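PDB 1JAK: beta-N-acetylhexosaminidase from Streptomyces plicatus, which hydrolyses terminal, non-reducing beta-linked N-acetylhexosamine residues from glycans, as a family 20 glycoside hydrolase expected to work by substrate-assisted catalysis. Local coordinates for residues A[469-474]-A[486-491]; A[418-423]-A[480-485]; A[212-217]-A[261-266]; A[196-201]-A[283-288]. All blocks are in the same frame, centred on the assembly; numbering follows the deposited sequence.

Interaction 1 of 4, residues A[469-474]-A[486-491]; sequences VAELGW and KVRLAA
Glu471 and Arg488 join two helical segments whose backbones stay well apart, the nearest pair of CA atoms, those of Glu471 and Leu489, being 10.8 Å from each other. Only long side chains can span such a gap, which is why a glutamate and an arginine suit it. The guanidinium meets the carboxylate end-on with two nitrogens, one for each oxygen: Arg488 NH1 donates to Glu471 OE1 at 2.8 Å, and Arg488 NH2 donates to Glu471 OE2 at 2.9 Å. Both oxygens offer their syn lone pairs, both bonds are nearly straight, and the two flat groups lie within 11° of coplanar. A bend at chi3 of -78° turns the end of the arginine chain so that the NH1-NH2 edge faces the carboxylate. The carboxylate has further partners, since Ala30 N binds OE1 and Tyr424 OH binds OE2, while Arg488 NH1 also reaches Val27 O. The salt bridge thus ties helix 465-474 of the catalytic domain to helix 482-490 near the C-terminus, with residues close to the N-terminus completing the network. Two opposite charges are buried here together, and their mutual neutralisation, with extra bonds to each oxygen, probably offsets the cost of removing them from water.

Interaction 2 of 4, residues A[418-423]-A[480-485]; sequences VEVQRS and HDWDTY
Gln421 lies flat against one face of the Trp482 indole, and this stack is the tight part of the contact between the starts of helices 420-424 and 482-490. Gln421 CB sits over the six-membered ring of Trp482, 3.8 Å from the centroid and 10° off the normal, a CH-pi contact. With CG anti to the backbone N (chi1 179°) and the chain extended beyond it, the side chain runs on across the indole, bringing its amide over the five-membered ring, the planes only 8° apart. Gln421 CD comes within 3.5 Å of Trp482 CD1. At the ring's edge Val420 fills in, its CG1 3.7 Å from Trp482 CH2. The looser side is that of the partly exposed glutamine end, whose NE2 is bonded to Asp425 rather than across the contact. Asp481 is the N-cap of helix 482-490, its OD2 accepting from Thr484 N at 3.1 Å. Replacing Trp482 by alanine would probably leave the glutamine chain without its flat support and open a gap beside Val420. A glutamine suits this border because its methylenes and flat amide can both lie on an indole while its polar end bonds outside: adhesion here is probably mostly dispersive, with no hydrogen bond across the pair.

Interaction 3 of 4, residues A[212-217]-A[261-266]; sequences ATYGGS and LASYAE
Tyr214 O, the carbonyl oxygen of the residue whose ring touches Ala262 and Ser263, is gripped by two donors, Ser217 OG at 2.6 Å and Ser217 N at 3.0 Å, which together hold the type I turn from Tyr214 to Ser217. A chi1 of -171°, with CG anti to the backbone N, carries the ring out from this turn to the carbonyl of Ala262, whose O lies 3.2 Å from Tyr214 CE2. A water donates to Ala262 O at 2.9 Å. That water in turn accepts from the phenol, with Tyr214 OH 3.1 Å away, and so links the tip of the tyrosine to Ala262 on helix 258-263. The ring also touches Ala262 CB through CE2 at 4.2 Å, and Ser263 OG stands at the ring's edge, in its plane. A phenylalanine in place of Tyr214 would probably leave the water without its phenol donor and break the bridge to Ala262 O. Glycine suits position 215 because the backbones come close: the CA atoms of Gly215 and Ser263 are 5.5 Å apart, and a CB on Gly215 would run into Ser263 OG. The serine hydroxyl is bonded to Ala259 O, within its own helix. Arg210 makes a cation-pi contact with the Tyr214 ring and bonds Ser263 O through NE. The contact thus sets the turn after helix 210-213 against helix 258-263, the short helices that follow strands 190-194 and 246-250 of the barrel.

Interaction 4 of 4, residues A[196-201]-A[283-288]; sequences SDDQGW and GFSSLC
Asp198 reaches from the loop after strand 190-194 to Phe284 and Ser285 on the loop leading to helix 292-307. Its CB lies 3.9 Å from Phe284 CZ, and CG is about as near to the same carbon, so the ring tip rests against the root of the carboxylate, the two planes 32° apart. At the end, the oxygens divide their tasks. OD1 accepts a very short bond from the hydroxyl of Ser285, 2.5 Å from Ser285 OG to Asp198 OD1, on the syn side and 17° out of the carboxylate plane. The same oxygen also accepts from Asn258 N. The first loop follows strand 190-194 of the (beta/alpha)8 barrel; the second lies in the long connection after strand 246-250. The Asp198 side chain comes within about 7 Å of the bound inhibitor. Asp198 OD2 accepts a hydrogen bond from a water 2.6 Å away, which in turn accepts from Gly283 N at 2.7 Å. Glycine suits position 283, where the backbone angles would jam a CB against the preceding carbonyl. Serine, small and able to donate, meets OD1, its OG placed between the backbone N and carbonyl carbon (chi1 58°). Next door, Asp197 OD1 accepts from Asp198 N and pairs with Arg168, which lines the ligand pocket along with His256, another partner of Asp197 OD1.

How the interactions relate
The four contacts form two pairs in space. Interactions 1 and 2, whose centres are 8 Å apart, share helix 482-490; Leu489 CD2 lies 3.6 Å from Val420 CG1, and Glu471 OE2 lies 3.5 Å from Tyr485 CD1. Interactions 3 and 4 have centres 10 Å apart and meet where Gly215 O and Trp201 N, at 3.1 Å, probably form a hydrogen bond, while Leu261 packs on Ser286 and Leu287. In sequence, both segments of interaction 3 fall between those of interaction 4. The pairs are remote: interactions 1 and 4 have centres 35 Å apart. Interaction 4 lies near the inhibitor pocket, with interaction 3 touching it.

Interaction 1 of 4, residues A[469-474]-A[486-491]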
loop_
_atom_site.group_PDB
_atom_site.type_symbol
_atom_site.label_atom_id
_atom_site.label_comp_id
_atom_site.label_asym_id
_atom_site.label_seq_id
_atom_site.Cartn_x
_atom_site.Cartn_y
_atom_site.Cartn_z
ATOM N N VAL A 469 -7.102 7.287 1.095
ATOM C CA VAL A 469 -5.765 7.600 0.603
ATOM C C VAL A 469 -5.608 7.068 -0.821
ATOM O O VAL A 469 -4.916 7.664 -1.648
ATOM C CB VAL A 469 -4.682 6.999 1.511
ATOM C CG1 VAL A 469 -3.297 7.436 1.034
ATOM C CG2 VAL A 469 -4.916 7.450 2.952
ATOM N N ALA A 470 -6.260 5.944 -1.106
ATOM C CA ALA A 470 -6.208 5.365 -2.442
ATOM C C ALA A 470 -6.864 6.339 -3.417
ATOM O O ALA A 470 -6.384 6.528 -4.538
ATOM C CB ALA A 470 -6.936 4.023 -2.466
ATOM N N GLU A 471 -7.961 6.958 -2.992
ATOM C CA GLU A 471 -8.650 7.915 -3.848
ATOM C C GLU A 471 -7.765 9.123 -4.134
ATOM O O GLU A 471 -7.716 9.610 -5.263
ATOM C CB GLU A 471 -9.966 8.384 -3.218
ATOM C CG GLU A 471 -10.649 9.483 -4.038
ATOM C CD GLU A 471 -12.161 9.457 -3.935
ATOM O OE1 GLU A 471 -12.741 8.354 -4.022
ATOM O OE2 GLU A 471 -12.772 10.538 -3.784
ATOM N N LEU A 472 -7.063 9.612 -3.117
ATOM C CA LEU A 472 -6.185 10.759 -3.315
ATOM C C LEU A 472 -5.128 10.426 -4.362
ATOM O O LEU A 472 -4.731 11.281 -5.151
ATOM C CB LEU A 472 -5.507 11.154 -1.998
ATOM C CG LEU A 472 -6.436 11.674 -0.900
ATOM C CD1 LEU A 472 -5.614 12.034 0.331
ATOM C CD2 LEU A 472 -7.195 12.895 -1.397
ATOM N N GLY A 473 -4.689 9.172 -4.386
ATOM C CA GLY A 473 -3.681 8.787 -5.352
ATOM C C GLY A 473 -4.232 8.532 -6.743
ATOM O O GLY A 473 -3.550 8.771 -7.737
ATOM N N TRP A 474 -5.478 8.073 -6.818
ATOM C CA TRP A 474 -6.085 7.730 -8.101
ATOM C C TRP A 474 -7.017 8.734 -8.788
ATOM O O TRP A 474 -6.850 9.039 -9.975
ATOM C CB TRP A 474 -6.828 6.390 -7.948
ATOM C CG TRP A 474 -7.530 5.928 -9.198
ATOM C CD1 TRP A 474 -8.674 6.451 -9.744
ATOM C CD2 TRP A 474 -7.095 4.898 -10.093
ATOM N NE1 TRP A 474 -8.970 5.813 -10.926
ATOM C CE2 TRP A 474 -8.019 4.857 -11.165
ATOM C CE3 TRP A 474 -6.013 4.006 -10.097
ATOM C CZ2 TRP A 474 -7.891 3.960 -12.231
ATOM C CZ3 TRP A 474 -5.887 3.111 -11.160
ATOM C CH2 TRP A 474 -6.822 3.097 -12.212
ATOM N N LYS A 486 -18.028 10.892 1.539
ATOM C CA LYS A 486 -18.492 10.179 2.722
ATOM C C LYS A 486 -19.682 9.275 2.432
ATOM O O LYS A 486 -19.897 8.287 3.136
ATOM C CB LYS A 486 -18.830 11.155 3.856
ATOM C CG LYS A 486 -20.064 12.007 3.645
ATOM C CD LYS A 486 -20.238 12.965 4.819
ATOM C CE LYS A 486 -21.488 13.818 4.667
ATOM N NZ LYS A 486 -21.642 14.760 5.810
ATOM N N VAL A 487 -20.452 9.604 1.397
ATOM C CA VAL A 487 -21.598 8.777 1.032
ATOM C C VAL A 487 -21.096 7.505 0.359
ATOM O O VAL A 487 -21.636 6.421 0.580
ATOM C CB VAL A 487 -22.554 9.516 0.072
ATOM C CG1 VAL A 487 -23.658 8.572 -0.386
ATOM C CG2 VAL A 487 -23.155 10.725 0.772
ATOM N N ARG A 488 -20.063 7.643 -0.466
ATOM C CA ARG A 488 -19.484 6.492 -1.147
ATOM C C ARG A 488 -18.754 5.616 -0.131
ATOM O O ARG A 488 -18.721 4.391 -0.266
ATOM C CB ARG A 488 -18.530 6.954 -2.255
ATOM C CG ARG A 488 -19.261 7.578 -3.446
ATOM C CD ARG A 488 -18.336 7.893 -4.619
ATOM N NE ARG A 488 -17.556 9.115 -4.423
ATOM C CZ ARG A 488 -16.237 9.145 -4.252
ATOM N NH1 ARG A 488 -15.538 8.016 -4.249
ATOM N NH2 ARG A 488 -15.613 10.306 -4.098
ATOM N N LEU A 489 -18.178 6.241 0.892
ATOM C CA LEU A 489 -17.480 5.483 1.927
ATOM C C LEU A 489 -18.508 4.776 2.806
ATOM O O LEU A 489 -18.329 3.618 3.180
ATOM C CB LEU A 489 -16.610 6.411 2.788
ATOM C CG LEU A 489 -15.741 5.724 3.851
ATOM C CD1 LEU A 489 -14.754 4.772 3.180
ATOM C CD2 LEU A 489 -14.987 6.778 4.659
ATOM N N ALA A 490 -19.591 5.475 3.130
ATOM C CA ALA A 490 -20.644 4.900 3.959
ATOM C C ALA A 490 -21.195 3.628 3.323
ATOM O O ALA A 490 -21.553 2.677 4.019
ATOM C CB ALA A 490 -21.773 5.909 4.144
ATOM N N ALA A 491 -21.247 3.622 1.996
ATOM C CA ALA A 491 -21.771 2.490 1.243
ATOM C C ALA A 491 -20.946 1.216 1.386
ATOM O O ALA A 491 -21.430 0.124 1.084
ATOM C CB ALA A 491 -21.886 2.865 -0.227
#

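Interaction 2 of 4, residues A[418-423]-A[480-485]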
loop_
_atom_site.group_PDB
_atom_site.type_symbol
_atom_site.label_atom_id
_atom_site.label_comp_id
_atom_site.label_asym_id
_atom_site.label_seq_id
_atom_site.Cartn_x
_atom_site.Cartn_y
_atom_site.Cartn_z
ATOM N N VAL A 418 -6.494 11.697 14.157
ATOM C CA VAL A 418 -6.783 11.768 12.735
ATOM C C VAL A 418 -8.074 11.052 12.375
ATOM O O VAL A 418 -8.085 9.839 12.165
ATOM C CB VAL A 418 -5.613 11.165 11.921
ATOM C CG1 VAL A 418 -5.885 11.289 10.425
ATOM C CG2 VAL A 418 -4.310 11.878 12.285
ATOM N N GLU A 419 -9.169 11.806 12.327
ATOM C CA GLU A 419 -10.454 11.229 11.960
ATOM C C GLU A 419 -10.492 11.009 10.455
ATOM O O GLU A 419 -9.570 11.390 9.729
ATOM C CB GLU A 419 -11.612 12.136 12.391
ATOM C CG GLU A 419 -12.338 11.664 13.655
ATOM C CD GLU A 419 -13.265 10.473 13.416
ATOM O OE1 GLU A 419 -13.279 9.932 12.289
ATOM O OE2 GLU A 419 -13.984 10.078 14.361
ATOM N N VAL A 420 -11.567 10.393 9.991
ATOM C CA VAL A 420 -11.717 10.085 8.580
ATOM C C VAL A 420 -11.663 11.300 7.655
ATOM O O VAL A 420 -10.988 11.264 6.629
ATOM C CB VAL A 420 -13.020 9.307 8.345
ATOM C CG1 VAL A 420 -13.132 8.896 6.882
ATOM C CG2 VAL A 420 -13.040 8.078 9.246
ATOM N N GLN A 421 -12.352 12.380 8.006
ATOM C CA GLN A 421 -12.321 13.550 7.137
ATOM C C GLN A 421 -10.921 14.137 7.008
ATOM O O GLN A 421 -10.481 14.455 5.907
ATOM C CB GLN A 421 -13.292 14.639 7.613
ATOM C CG GLN A 421 -13.236 15.879 6.721
ATOM C CD GLN A 421 -14.315 16.905 7.019
ATOM O OE1 GLN A 421 -15.097 16.758 7.959
ATOM N NE2 GLN A 421 -14.357 17.958 6.212
ATOM N N ARG A 422 -10.210 14.272 8.123
ATOM C CA ARG A 422 -8.863 14.833 8.067
ATOM C C ARG A 422 -7.946 14.014 7.160
ATOM O O ARG A 422 -7.147 14.563 6.403
ATOM C CB ARG A 422 -8.242 14.912 9.468
ATOM C CG ARG A 422 -6.863 15.577 9.466
ATOM C CD ARG A 422 -6.228 15.606 10.847
ATOM N NE ARG A 422 -4.966 16.345 10.843
ATOM C CZ ARG A 422 -4.872 17.669 10.752
ATOM N NH1 ARG A 422 -5.971 18.411 10.658
ATOM N NH2 ARG A 422 -3.681 18.253 10.752
ATOM N N SER A 423 -8.071 12.694 7.230
ATOM C CA SER A 423 -7.238 11.814 6.422
ATOM C C SER A 423 -7.485 11.972 4.922
ATOM O O SER A 423 -6.569 11.825 4.117
ATOM C CB SER A 423 -7.483 10.357 6.831
ATOM O OG SER A 423 -6.627 9.478 6.126
ATOM N N HIS A 480 -12.754 15.329 -5.982
ATOM C CA HIS A 480 -12.537 15.408 -4.540
ATOM C C HIS A 480 -13.554 16.292 -3.826
ATOM O O HIS A 480 -13.696 17.475 -4.138
ATOM C CB HIS A 480 -11.117 15.905 -4.251
ATOM C CG HIS A 480 -10.744 15.854 -2.803
ATOM N ND1 HIS A 480 -11.123 16.826 -1.901
ATOM C CD2 HIS A 480 -10.056 14.928 -2.093
ATOM C CE1 HIS A 480 -10.683 16.500 -0.697
ATOM N NE2 HIS A 480 -10.034 15.353 -0.787
ATOM N N ASP A 481 -14.256 15.703 -2.863
ATOM C CA ASP A 481 -15.270 16.410 -2.086
ATOM C C ASP A 481 -15.724 15.523 -0.936
ATOM O O ASP A 481 -16.312 14.467 -1.158
ATOM C CB ASP A 481 -16.474 16.755 -2.963
ATOM C CG ASP A 481 -17.551 17.495 -2.200
ATOM O OD1 ASP A 481 -17.277 18.621 -1.731
ATOM O OD2 ASP A 481 -18.667 16.951 -2.063
ATOM N N TRP A 482 -15.464 15.959 0.292
ATOM C CA TRP A 482 -15.836 15.179 1.464
ATOM C C TRP A 482 -17.320 14.842 1.583
ATOM O O TRP A 482 -17.676 13.690 1.825
ATOM C CB TRP A 482 -15.367 15.886 2.742
ATOM C CG TRP A 482 -15.901 15.250 3.985
ATOM C CD1 TRP A 482 -16.846 15.762 4.829
ATOM C CD2 TRP A 482 -15.575 13.950 4.490
ATOM N NE1 TRP A 482 -17.132 14.861 5.823
ATOM C CE2 TRP A 482 -16.367 13.739 5.641
ATOM C CE3 TRP A 482 -14.694 12.939 4.081
ATOM C CZ2 TRP A 482 -16.306 12.556 6.389
ATOM C CZ3 TRP A 482 -14.632 11.762 4.825
ATOM C CH2 TRP A 482 -15.437 11.583 5.967
ATOM N N ASP A 483 -18.188 15.835 1.418
ATOM C CA ASP A 483 -19.621 15.587 1.551
ATOM C C ASP A 483 -20.152 14.482 0.648
ATOM O O ASP A 483 -21.044 13.732 1.049
ATOM C CB ASP A 483 -20.419 16.874 1.322
ATOM C CG ASP A 483 -20.255 17.869 2.456
ATOM O OD1 ASP A 483 -19.988 17.432 3.596
ATOM O OD2 ASP A 483 -20.410 19.084 2.214
ATOM N N THR A 484 -19.618 14.374 -0.564
ATOM C CA THR A 484 -20.076 13.330 -1.473
ATOM C C THR A 484 -19.250 12.059 -1.301
ATOM O O THR A 484 -19.757 10.955 -1.489
ATOM C CB THR A 484 -20.040 13.794 -2.951
ATOM O OG1 THR A 484 -18.739 14.289 -3.279
ATOM C CG2 THR A 484 -21.070 14.896 -3.182
ATOM N N TYR A 485 -17.981 12.211 -0.932
ATOM C CA TYR A 485 -17.123 11.050 -0.718
ATOM C C TYR A 485 -17.627 10.221 0.462
ATOM O O TYR A 485 -17.650 8.990 0.400
ATOM C CB TYR A 485 -15.676 11.474 -0.432
ATOM C CG TYR A 485 -14.796 10.312 -0.010
ATOM C CD1 TYR A 485 -14.400 9.342 -0.932
ATOM C CD2 TYR A 485 -14.418 10.145 1.323
ATOM C CE1 TYR A 485 -13.655 8.229 -0.538
ATOM C CE2 TYR A 485 -13.672 9.031 1.732
ATOM C CZ TYR A 485 -13.298 8.080 0.794
ATOM O OH TYR A 485 -12.588 6.968 1.184
#

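Interaction 3 of 4, residues A[212-217]-A[261-266]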
loop_
_atom_site.group_PDB
_atom_site.type_symbol
_atom_site.label_atom_id
_atom_site.label_comp_id
_atom_site.label_asym_id
_atom_site.label_seq_id
_atom_site.Cartn_x
_atom_site.Cartn_y
_atom_site.Cartn_z
ATOM N N ALA A 212 18.649 -12.633 11.052
ATOM C CA ALA A 212 17.345 -13.279 11.110
ATOM C C ALA A 212 17.169 -14.188 12.325
ATOM O O ALA A 212 16.174 -14.084 13.041
ATOM C CB ALA A 212 17.097 -14.076 9.824
ATOM N N THR A 213 18.135 -15.074 12.562
ATOM C CA THR A 213 18.038 -16.019 13.671
ATOM C C THR A 213 18.044 -15.388 15.058
ATOM O O THR A 213 17.412 -15.905 15.980
ATOM C CB THR A 213 19.156 -17.077 13.594
ATOM O OG1 THR A 213 20.431 -16.441 13.726
ATOM C CG2 THR A 213 19.097 -17.804 12.264
ATOM N N TYR A 214 18.755 -14.274 15.210
ATOM C CA TYR A 214 18.800 -13.589 16.496
ATOM C C TYR A 214 17.997 -12.292 16.424
ATOM O O TYR A 214 17.094 -12.063 17.232
ATOM C CB TYR A 214 20.243 -13.266 16.890
ATOM C CG TYR A 214 20.365 -12.744 18.307
ATOM C CD1 TYR A 214 20.231 -13.601 19.398
ATOM C CD2 TYR A 214 20.590 -11.387 18.556
ATOM C CE1 TYR A 214 20.317 -13.120 20.709
ATOM C CE2 TYR A 214 20.677 -10.898 19.859
ATOM C CZ TYR A 214 20.541 -11.768 20.928
ATOM O OH TYR A 214 20.637 -11.289 22.217
ATOM N N GLY A 215 18.325 -11.452 15.447
ATOM C CA GLY A 215 17.633 -10.182 15.292
ATOM C C GLY A 215 16.138 -10.303 15.052
ATOM O O GLY A 215 15.380 -9.377 15.334
ATOM N N GLY A 216 15.704 -11.439 14.523
ATOM C CA GLY A 216 14.283 -11.611 14.280
ATOM C C GLY A 216 13.620 -12.479 15.333
ATOM O O GLY A 216 12.443 -12.817 15.201
ATOM N N SER A 217 14.355 -12.813 16.392
ATOM C CA SER A 217 13.831 -13.696 17.434
ATOM C C SER A 217 12.738 -13.156 18.353
ATOM O O SER A 217 12.150 -13.917 19.117
ATOM C CB SER A 217 14.981 -14.253 18.283
ATOM O OG SER A 217 15.606 -13.246 19.055
ATOM N N LEU A 261 22.126 -4.345 15.183
ATOM C CA LEU A 261 23.153 -4.042 16.175
ATOM C C LEU A 261 23.208 -5.084 17.282
ATOM O O LEU A 261 24.286 -5.422 17.772
ATOM C CB LEU A 261 22.899 -2.666 16.796
ATOM C CG LEU A 261 23.004 -1.464 15.853
ATOM C CD1 LEU A 261 22.506 -0.216 16.562
ATOM C CD2 LEU A 261 24.447 -1.293 15.396
ATOM N N ALA A 262 22.044 -5.589 17.677
ATOM C CA ALA A 262 21.966 -6.586 18.737
ATOM C C ALA A 262 22.489 -7.940 18.270
ATOM O O ALA A 262 22.887 -8.774 19.082
ATOM C CB ALA A 262 20.522 -6.727 19.215
ATOM N N SER A 263 22.490 -8.144 16.958
ATOM C CA SER A 263 22.939 -9.402 16.372
ATOM C C SER A 263 24.447 -9.482 16.149
ATOM O O SER A 263 25.019 -10.574 16.160
ATOM C CB SER A 263 22.214 -9.637 15.045
ATOM O OG SER A 263 20.810 -9.685 15.235
ATOM N N TYR A 264 25.083 -8.333 15.943
ATOM C CA TYR A 264 26.522 -8.290 15.702
ATOM C C TYR A 264 27.210 -7.175 16.479
ATOM O O TYR A 264 27.141 -6.006 16.102
ATOM C CB TYR A 264 26.803 -8.128 14.203
ATOM C CG TYR A 264 26.456 -9.360 13.396
ATOM C CD1 TYR A 264 25.173 -9.552 12.885
ATOM C CD2 TYR A 264 27.402 -10.363 13.193
ATOM C CE1 TYR A 264 24.840 -10.721 12.194
ATOM C CE2 TYR A 264 27.082 -11.529 12.508
ATOM C CZ TYR A 264 25.802 -11.704 12.013
ATOM O OH TYR A 264 25.489 -12.867 11.349
ATOM N N ALA A 265 27.887 -7.552 17.557
ATOM C CA ALA A 265 28.584 -6.595 18.407
ATOM C C ALA A 265 29.496 -5.644 17.630
ATOM O O ALA A 265 29.569 -4.456 17.940
ATOM C CB ALA A 265 29.396 -7.346 19.465
ATOM N N GLU A 266 30.180 -6.164 16.616
ATOM C CA GLU A 266 31.109 -5.361 15.821
ATOM C C GLU A 266 30.520 -4.126 15.137
ATOM O O GLU A 266 31.243 -3.170 14.842
ATOM C CB GLU A 266 31.791 -6.249 14.776
ATOM C CG GLU A 266 30.836 -6.869 13.777
ATOM C CD GLU A 266 31.461 -8.015 13.011
ATOM O OE1 GLU A 266 32.421 -7.773 12.246
ATOM O OE2 GLU A 266 30.992 -9.161 13.180
HETATM O O HOH W 1 22.281 -8.702 21.869
#

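Interaction 4 of 4, residues A[196-201]-A[283-288]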
loop_
_atom_site.group_PDB
_atom_site.type_symbol
_atom_site.label_atom_id
_atom_site.label_comp_id
_atom_site.label_asym_id
_atom_site.label_seq_id
_atom_site.Cartn_x
_atom_site.Cartn_y
_atom_site.Cartn_z
ATOM N N SER A 196 12.819 -4.061 8.594
ATOM C CA SER A 196 13.744 -4.036 9.717
ATOM C C SER A 196 13.567 -2.796 10.567
ATOM O O SER A 196 13.200 -1.733 10.073
ATOM C CB SER A 196 15.197 -4.106 9.220
ATOM O OG SER A 196 15.578 -2.911 8.555
ATOM N N ASP A 197 13.810 -2.947 11.862
ATOM C CA ASP A 197 13.718 -1.829 12.781
ATOM C C ASP A 197 14.387 -2.242 14.081
ATOM O O ASP A 197 15.187 -3.182 14.097
ATOM C CB ASP A 197 12.256 -1.425 13.007
ATOM C CG ASP A 197 12.114 0.050 13.329
ATOM O OD1 ASP A 197 12.478 0.453 14.453
ATOM O OD2 ASP A 197 11.659 0.810 12.448
ATOM N N ASP A 198 14.066 -1.557 15.170
ATOM C CA ASP A 198 14.694 -1.870 16.441
ATOM C C ASP A 198 14.225 -3.155 17.093
ATOM O O ASP A 198 15.009 -3.829 17.767
ATOM C CB ASP A 198 14.503 -0.701 17.405
ATOM C CG ASP A 198 15.153 0.563 16.894
ATOM O OD1 ASP A 198 16.360 0.514 16.574
ATOM O OD2 ASP A 198 14.464 1.598 16.801
ATOM N N GLN A 199 12.961 -3.507 16.872
ATOM C CA GLN A 199 12.392 -4.702 17.481
ATOM C C GLN A 199 12.476 -5.974 16.644
ATOM O O GLN A 199 12.032 -7.040 17.081
ATOM C CB GLN A 199 10.936 -4.432 17.872
ATOM C CG GLN A 199 10.775 -3.228 18.804
ATOM C CD GLN A 199 10.547 -1.922 18.060
ATOM O OE1 GLN A 199 10.943 -1.770 16.903
ATOM N NE2 GLN A 199 9.916 -0.967 18.733
ATOM N N GLY A 200 13.048 -5.879 15.447
ATOM C CA GLY A 200 13.154 -7.069 14.626
ATOM C C GLY A 200 13.746 -6.887 13.242
ATOM O O GLY A 200 13.612 -5.829 12.627
ATOM N N TRP A 201 14.414 -7.935 12.768
ATOM C CA TRP A 201 15.016 -7.967 11.439
ATOM C C TRP A 201 14.228 -9.090 10.772
ATOM O O TRP A 201 14.299 -10.235 11.209
ATOM C CB TRP A 201 16.501 -8.321 11.530
ATOM C CG TRP A 201 17.142 -8.316 10.194
ATOM C CD1 TRP A 201 17.104 -9.315 9.261
ATOM C CD2 TRP A 201 17.840 -7.225 9.590
ATOM N NE1 TRP A 201 17.734 -8.908 8.108
ATOM C CE2 TRP A 201 18.196 -7.628 8.284
ATOM C CE3 TRP A 201 18.199 -5.939 10.026
ATOM C CZ2 TRP A 201 18.895 -6.791 7.406
ATOM C CZ3 TRP A 201 18.894 -5.107 9.156
ATOM C CH2 TRP A 201 19.235 -5.539 7.858
ATOM N N GLY A 283 14.349 6.334 17.842
ATOM C CA GLY A 283 15.444 7.293 17.795
ATOM C C GLY A 283 16.718 7.060 18.582
ATOM O O GLY A 283 17.644 7.868 18.495
ATOM N N PHE A 284 16.785 5.956 19.315
ATOM C CA PHE A 284 17.931 5.655 20.168
ATOM C C PHE A 284 19.041 4.801 19.565
ATOM O O PHE A 284 20.114 4.680 20.155
ATOM C CB PHE A 284 17.425 4.970 21.435
ATOM C CG PHE A 284 16.691 3.687 21.167
ATOM C CD1 PHE A 284 17.388 2.497 20.988
ATOM C CD2 PHE A 284 15.302 3.675 21.058
ATOM C CE1 PHE A 284 16.713 1.312 20.703
ATOM C CE2 PHE A 284 14.617 2.496 20.772
ATOM C CZ PHE A 284 15.323 1.312 20.595
ATOM N N SER A 285 18.792 4.204 18.406
ATOM C CA SER A 285 19.785 3.338 17.779
ATOM C C SER A 285 20.510 3.974 16.602
ATOM O O SER A 285 19.975 4.850 15.926
ATOM C CB SER A 285 19.108 2.053 17.305
ATOM O OG SER A 285 18.058 2.368 16.409
ATOM N N SER A 286 21.733 3.519 16.353
ATOM C CA SER A 286 22.505 4.035 15.232
ATOM C C SER A 286 23.650 3.128 14.808
ATOM O O SER A 286 24.360 2.570 15.645
ATOM C CB SER A 286 23.082 5.416 15.561
ATOM O OG SER A 286 23.861 5.897 14.472
ATOM N N LEU A 287 23.816 2.967 13.499
ATOM C CA LEU A 287 24.932 2.184 12.995
ATOM C C LEU A 287 26.120 3.079 13.316
ATOM O O LEU A 287 25.945 4.286 13.514
ATOM C CB LEU A 287 24.825 2.000 11.481
ATOM C CG LEU A 287 23.645 1.168 10.983
ATOM C CD1 LEU A 287 23.673 1.099 9.460
ATOM C CD2 LEU A 287 23.721 -0.224 11.587
ATOM N N CYS A 288 27.321 2.514 13.376
ATOM C CA CYS A 288 28.480 3.340 13.681
ATOM C C CYS A 288 29.069 3.887 12.382
ATOM O O CYS A 288 29.764 3.184 11.650
ATOM C CB CYS A 288 29.527 2.546 14.470
ATOM S SG CYS A 288 30.617 3.704 15.358
HETATM O O HOH W 2 14.970 4.146 16.358
#